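Protein ElaA (PDB 5Z6N) probably acts as an N-acetyltransferase of the GNAT superfamily, using acetyl coenzyme A as the acetyl donor. Local coordinates at residues A116-I130 with P142-E149. Numbering follows the deposited sequence.
Sequences AQAHLQNFYQSFGFI and PHIGMARE
Met146 illustrates how a GNAT fold seats a short helix on its C-terminal strands: its side chain rises from strand 143-148 into the underside of residues 121-125. CG lies anti to the carbonyl carbon (chi1 -58°), and a bend at chi3 turns the methyl CE toward Gln125 CG (3.6 Å) and the aliphatic CG of Gln121, both chains crossing the methionine at about a right angle. SD rests 3.9 Å from Tyr124 CB and makes an oblique Met-aromatic contact with the ring of Tyr124, whose side chain also touches Met96 of helix 91-106.

A second apolar contact is CH-pi. Arg148 CB sits over the centre of one face of the Phe129 ring, 4.0 Å from its centroid, while the Met146 carbonyl carbon and Ala147 N meet the ring edge. Beyond CB the arginine runs extended, allowing a weak hydrogen bond from NE to Phe127 O.

Backbone bonds bracket this core. Ile130 and Ala147 form an antiparallel hydrogen-bonded pair, Ile130 N to Ala147 O at 3.1 Å and Ala147 N to Ile130 O at 3.3 Å. At the far end, Ala118 N donates to Pro142 O (2.7 Å), and a water links Ala116 O with His143 ND1.

Thus backbone hydrogen bonds join the segments at both ends, while the thioether of Met146 and the aliphatic parts of Gln121 and Gln125 join helix 121-124 to strand 143-148.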
loop_
_atom_site.group_PDB
_atom_site.type_symbol
_atom_site.label_atom_id
_atom_site.label_comp_id
_atom_site.label_asym_id
_atom_site.label_seq_id
_atom_site.Cartn_x
_atom_site.Cartn_y
_atom_site.Cartn_z
ATOM N N ALA B 116 6.155 19.827 -0.982
ATOM C CA ALA B 116 7.320 19.457 -0.199
ATOM C C ALA B 116 7.078 19.780 1.264
ATOM O O ALA B 116 6.027 20.299 1.651
ATOM C CB ALA B 116 8.572 20.185 -0.700
ATOM N N GLN B 117 8.073 19.454 2.079
ATOM C CA GLN B 117 8.160 19.937 3.442
ATOM C C GLN B 117 8.784 21.329 3.454
ATOM O O GLN B 117 9.399 21.770 2.480
ATOM C CB GLN B 117 9.005 18.990 4.286
ATOM C CG GLN B 117 8.534 17.542 4.270
ATOM C CD GLN B 117 7.420 17.271 5.264
ATOM O OE1 GLN B 117 6.258 17.538 4.995
ATOM N NE2 GLN B 117 7.777 16.738 6.421
ATOM N N ALA B 118 8.619 22.025 4.576
ATOM C CA ALA B 118 9.330 23.285 4.741
ATOM C C ALA B 118 10.820 23.046 4.944
ATOM O O ALA B 118 11.650 23.733 4.339
ATOM C CB ALA B 118 8.752 24.081 5.910
ATOM N N HIS B 119 11.181 22.064 5.776
ATOM C CA HIS B 119 12.590 21.862 6.095
ATOM C C HIS B 119 13.385 21.355 4.899
ATOM O O HIS B 119 14.612 21.501 4.884
ATOM C CB HIS B 119 12.747 20.912 7.296
ATOM C CG HIS B 119 12.394 19.484 7.006
ATOM N ND1 HIS B 119 11.099 19.061 6.801
ATOM C CD2 HIS B 119 13.172 18.381 6.893
ATOM C CE1 HIS B 119 11.095 17.758 6.574
ATOM N NE2 HIS B 119 12.340 17.322 6.622
ATOM N N LEU B 120 12.721 20.793 3.889
ATOM C CA LEU B 120 13.384 20.338 2.673
ATOM C C LEU B 120 13.499 21.427 1.611
ATOM O O LEU B 120 13.844 21.120 0.466
ATOM C CB LEU B 120 12.640 19.143 2.071
ATOM C CG LEU B 120 12.245 17.938 2.921
ATOM C CD1 LEU B 120 11.310 17.051 2.110
ATOM C CD2 LEU B 120 13.467 17.164 3.386
ATOM N N GLN B 121 13.223 22.686 1.962
ATOM C CA GLN B 121 13.079 23.724 0.944
ATOM C C GLN B 121 14.404 24.036 0.255
ATOM O O GLN B 121 14.456 24.141 -0.976
ATOM C CB GLN B 121 12.486 24.983 1.576
ATOM C CG GLN B 121 12.359 26.162 0.639
ATOM C CD GLN B 121 11.543 27.277 1.247
ATOM O OE1 GLN B 121 10.617 27.031 2.017
ATOM N NE2 GLN B 121 11.892 28.519 0.914
ATOM N N ASN B 122 15.483 24.193 1.027
ATOM C CA ASN B 122 16.769 24.564 0.444
ATOM C C ASN B 122 17.346 23.471 -0.446
ATOM O O ASN B 122 18.197 23.766 -1.293
ATOM C CB ASN B 122 17.771 24.909 1.547
ATOM C CG ASN B 122 17.701 26.361 1.959
ATOM O OD1 ASN B 122 17.477 26.674 3.127
ATOM N ND2 ASN B 122 17.885 27.261 0.999
ATOM N N PHE B 123 16.912 22.221 -0.267
ATOM C CA PHE B 123 17.411 21.120 -1.085
ATOM C C PHE B 123 16.712 21.080 -2.438
ATOM O O PHE B 123 17.334 20.739 -3.449
ATOM C CB PHE B 123 17.242 19.795 -0.327
ATOM C CG PHE B 123 17.365 18.558 -1.190
ATOM C CD1 PHE B 123 18.592 17.943 -1.356
ATOM C CD2 PHE B 123 16.249 17.974 -1.773
ATOM C CE1 PHE B 123 18.721 16.805 -2.130
ATOM C CE2 PHE B 123 16.369 16.831 -2.544
ATOM C CZ PHE B 123 17.609 16.244 -2.720
ATOM N N TYR B 124 15.425 21.424 -2.477
ATOM C CA TYR B 124 14.724 21.517 -3.751
ATOM C C TYR B 124 15.043 22.812 -4.483
ATOM O O TYR B 124 14.992 22.847 -5.717
ATOM C CB TYR B 124 13.211 21.397 -3.541
ATOM C CG TYR B 124 12.768 20.041 -3.044
ATOM C CD1 TYR B 124 12.997 18.897 -3.795
ATOM C CD2 TYR B 124 12.113 19.905 -1.826
ATOM C CE1 TYR B 124 12.591 17.652 -3.345
ATOM C CE2 TYR B 124 11.703 18.667 -1.369
ATOM C CZ TYR B 124 11.943 17.542 -2.133
ATOM O OH TYR B 124 11.533 16.305 -1.681
ATOM N N GLN B 125 15.364 23.884 -3.751
ATOM C CA GLN B 125 15.813 25.113 -4.397
ATOM C C GLN B 125 17.159 24.942 -5.087
ATOM O O GLN B 125 17.505 25.759 -5.947
ATOM C CB GLN B 125 15.896 26.254 -3.383
ATOM C CG GLN B 125 14.560 26.895 -3.062
ATOM C CD GLN B 125 14.645 27.910 -1.935
ATOM O OE1 GLN B 125 13.700 28.655 -1.685
ATOM N NE2 GLN B 125 15.780 27.948 -1.256
ATOM N N SER B 126 17.924 23.910 -4.732
ATOM C CA SER B 126 19.176 23.608 -5.414
ATOM C C SER B 126 18.963 22.856 -6.722
ATOM O O SER B 126 19.944 22.543 -7.407
ATOM C CB SER B 126 20.100 22.799 -4.500
ATOM O OG SER B 126 19.977 21.409 -4.747
ATOM N N PHE B 127 17.715 22.556 -7.076
ATOM C CA PHE B 127 17.381 21.925 -8.346
ATOM C C PHE B 127 16.598 22.848 -9.268
ATOM O O PHE B 127 16.173 22.417 -10.345
ATOM C CB PHE B 127 16.589 20.638 -8.107
ATOM C CG PHE B 127 17.394 19.540 -7.483
ATOM C CD1 PHE B 127 18.124 18.668 -8.272
ATOM C CD2 PHE B 127 17.421 19.376 -6.109
ATOM C CE1 PHE B 127 18.869 17.658 -7.702
ATOM C CE2 PHE B 127 18.164 18.368 -5.533
ATOM C CZ PHE B 127 18.888 17.508 -6.332
ATOM N N GLY B 128 16.389 24.103 -8.873
ATOM C CA GLY B 128 15.678 25.058 -9.695
ATOM C C GLY B 128 14.269 25.378 -9.249
ATOM O O GLY B 128 13.582 26.144 -9.935
ATOM N N PHE B 129 13.812 24.811 -8.138
ATOM C CA PHE B 129 12.493 25.124 -7.616
ATOM C C PHE B 129 12.524 26.429 -6.833
ATOM O O PHE B 129 13.536 26.792 -6.226
ATOM C CB PHE B 129 11.990 24.003 -6.705
ATOM C CG PHE B 129 11.704 22.713 -7.418
ATOM C CD1 PHE B 129 12.727 21.827 -7.716
ATOM C CD2 PHE B 129 10.408 22.376 -7.769
ATOM C CE1 PHE B 129 12.464 20.633 -8.366
ATOM C CE2 PHE B 129 10.137 21.184 -8.421
ATOM C CZ PHE B 129 11.168 20.313 -8.721
ATOM N N ILE B 130 11.399 27.137 -6.850
ATOM C CA ILE B 130 11.208 28.280 -5.965
ATOM C C ILE B 130 9.828 28.159 -5.333
ATOM O O ILE B 130 8.896 27.655 -5.977
ATOM C CB ILE B 130 11.375 29.619 -6.706
ATOM C CG1 ILE B 130 10.639 29.606 -8.051
ATOM C CG2 ILE B 130 12.856 29.934 -6.897
ATOM C CD1 ILE B 130 10.694 30.932 -8.807
ATOM N N PRO B 142 4.734 21.522 8.294
ATOM C CA PRO B 142 5.014 22.678 7.447
ATOM C C PRO B 142 5.313 22.307 5.999
ATOM O O PRO B 142 6.262 21.571 5.727
ATOM C CB PRO B 142 6.239 23.293 8.121
ATOM C CG PRO B 142 6.096 22.917 9.591
ATOM C CD PRO B 142 5.054 21.821 9.697
ATOM N N HIS B 143 4.487 22.811 5.083
ATOM C CA HIS B 143 4.621 22.557 3.657
ATOM C C HIS B 143 4.738 23.867 2.892
ATOM O O HIS B 143 4.205 24.902 3.306
ATOM C CB HIS B 143 3.426 21.768 3.097
ATOM C CG HIS B 143 3.323 20.367 3.611
ATOM N ND1 HIS B 143 2.842 19.331 2.840
ATOM C CD2 HIS B 143 3.622 19.831 4.818
ATOM C CE1 HIS B 143 2.865 18.213 3.544
ATOM N NE2 HIS B 143 3.331 18.490 4.749
ATOM N N ILE B 144 5.439 23.807 1.764
ATOM C CA ILE B 144 5.461 24.891 0.792
ATOM C C ILE B 144 5.301 24.274 -0.589
ATOM O O ILE B 144 5.847 23.200 -0.871
ATOM C CB ILE B 144 6.755 25.737 0.882
ATOM C CG1 ILE B 144 6.527 27.138 0.319
ATOM C CG2 ILE B 144 7.918 25.074 0.169
ATOM C CD1 ILE B 144 5.909 28.069 1.312
ATOM N N GLY B 145 4.501 24.921 -1.430
ATOM C CA GLY B 145 4.410 24.516 -2.818
ATOM C C GLY B 145 5.545 25.135 -3.613
ATOM O O GLY B 145 5.880 26.309 -3.452
ATOM N N MET B 146 6.152 24.320 -4.470
ATOM C CA MET B 146 7.321 24.727 -5.229
ATOM C C MET B 146 7.160 24.289 -6.676
ATOM O O MET B 146 6.439 23.337 -6.983
ATOM C CB MET B 146 8.606 24.136 -4.629
ATOM C CG MET B 146 8.827 24.527 -3.178
ATOM S SD MET B 146 10.296 23.805 -2.432
ATOM C CE MET B 146 11.511 25.051 -2.846
ATOM N N ALA B 147 7.841 25.002 -7.569
ATOM C CA ALA B 147 7.786 24.679 -8.983
ATOM C C ALA B 147 9.086 25.110 -9.644
ATOM O O ALA B 147 9.747 26.055 -9.207
ATOM C CB ALA B 147 6.584 25.335 -9.671
ATOM N N ARG B 148 9.443 24.398 -10.710
ATOM C CA ARG B 148 10.663 24.648 -11.461
ATOM C C ARG B 148 10.323 25.135 -12.861
ATOM O O ARG B 148 9.365 24.657 -13.474
ATOM C CB ARG B 148 11.518 23.382 -11.559
ATOM C CG ARG B 148 12.817 23.575 -12.318
ATOM C CD ARG B 148 13.650 22.310 -12.320
ATOM N NE ARG B 148 14.900 22.486 -13.052
ATOM C CZ ARG B 148 15.047 22.263 -14.354
ATOM N NH1 ARG B 148 16.224 22.455 -14.931
ATOM N NH2 ARG B 148 14.020 21.842 -15.079
ATOM N N GLU B 149 11.111 26.088 -13.355
ATOM C CA GLU B 149 11.094 26.459 -14.766
ATOM C C GLU B 149 9.713 26.875 -15.259
ATOM O O GLU B 149 9.439 28.059 -15.437
ATOM C CB GLU B 149 11.618 25.288 -15.603
ATOM C CG GLU B 149 11.312 25.365 -17.089
ATOM C CD GLU B 149 12.446 24.833 -17.945
ATOM O OE1 GLU B 149 13.291 24.085 -17.414
ATOM O OE2 GLU B 149 12.485 25.171 -19.145
HETATM O O HOH W 1 3.083 20.071 0.399
#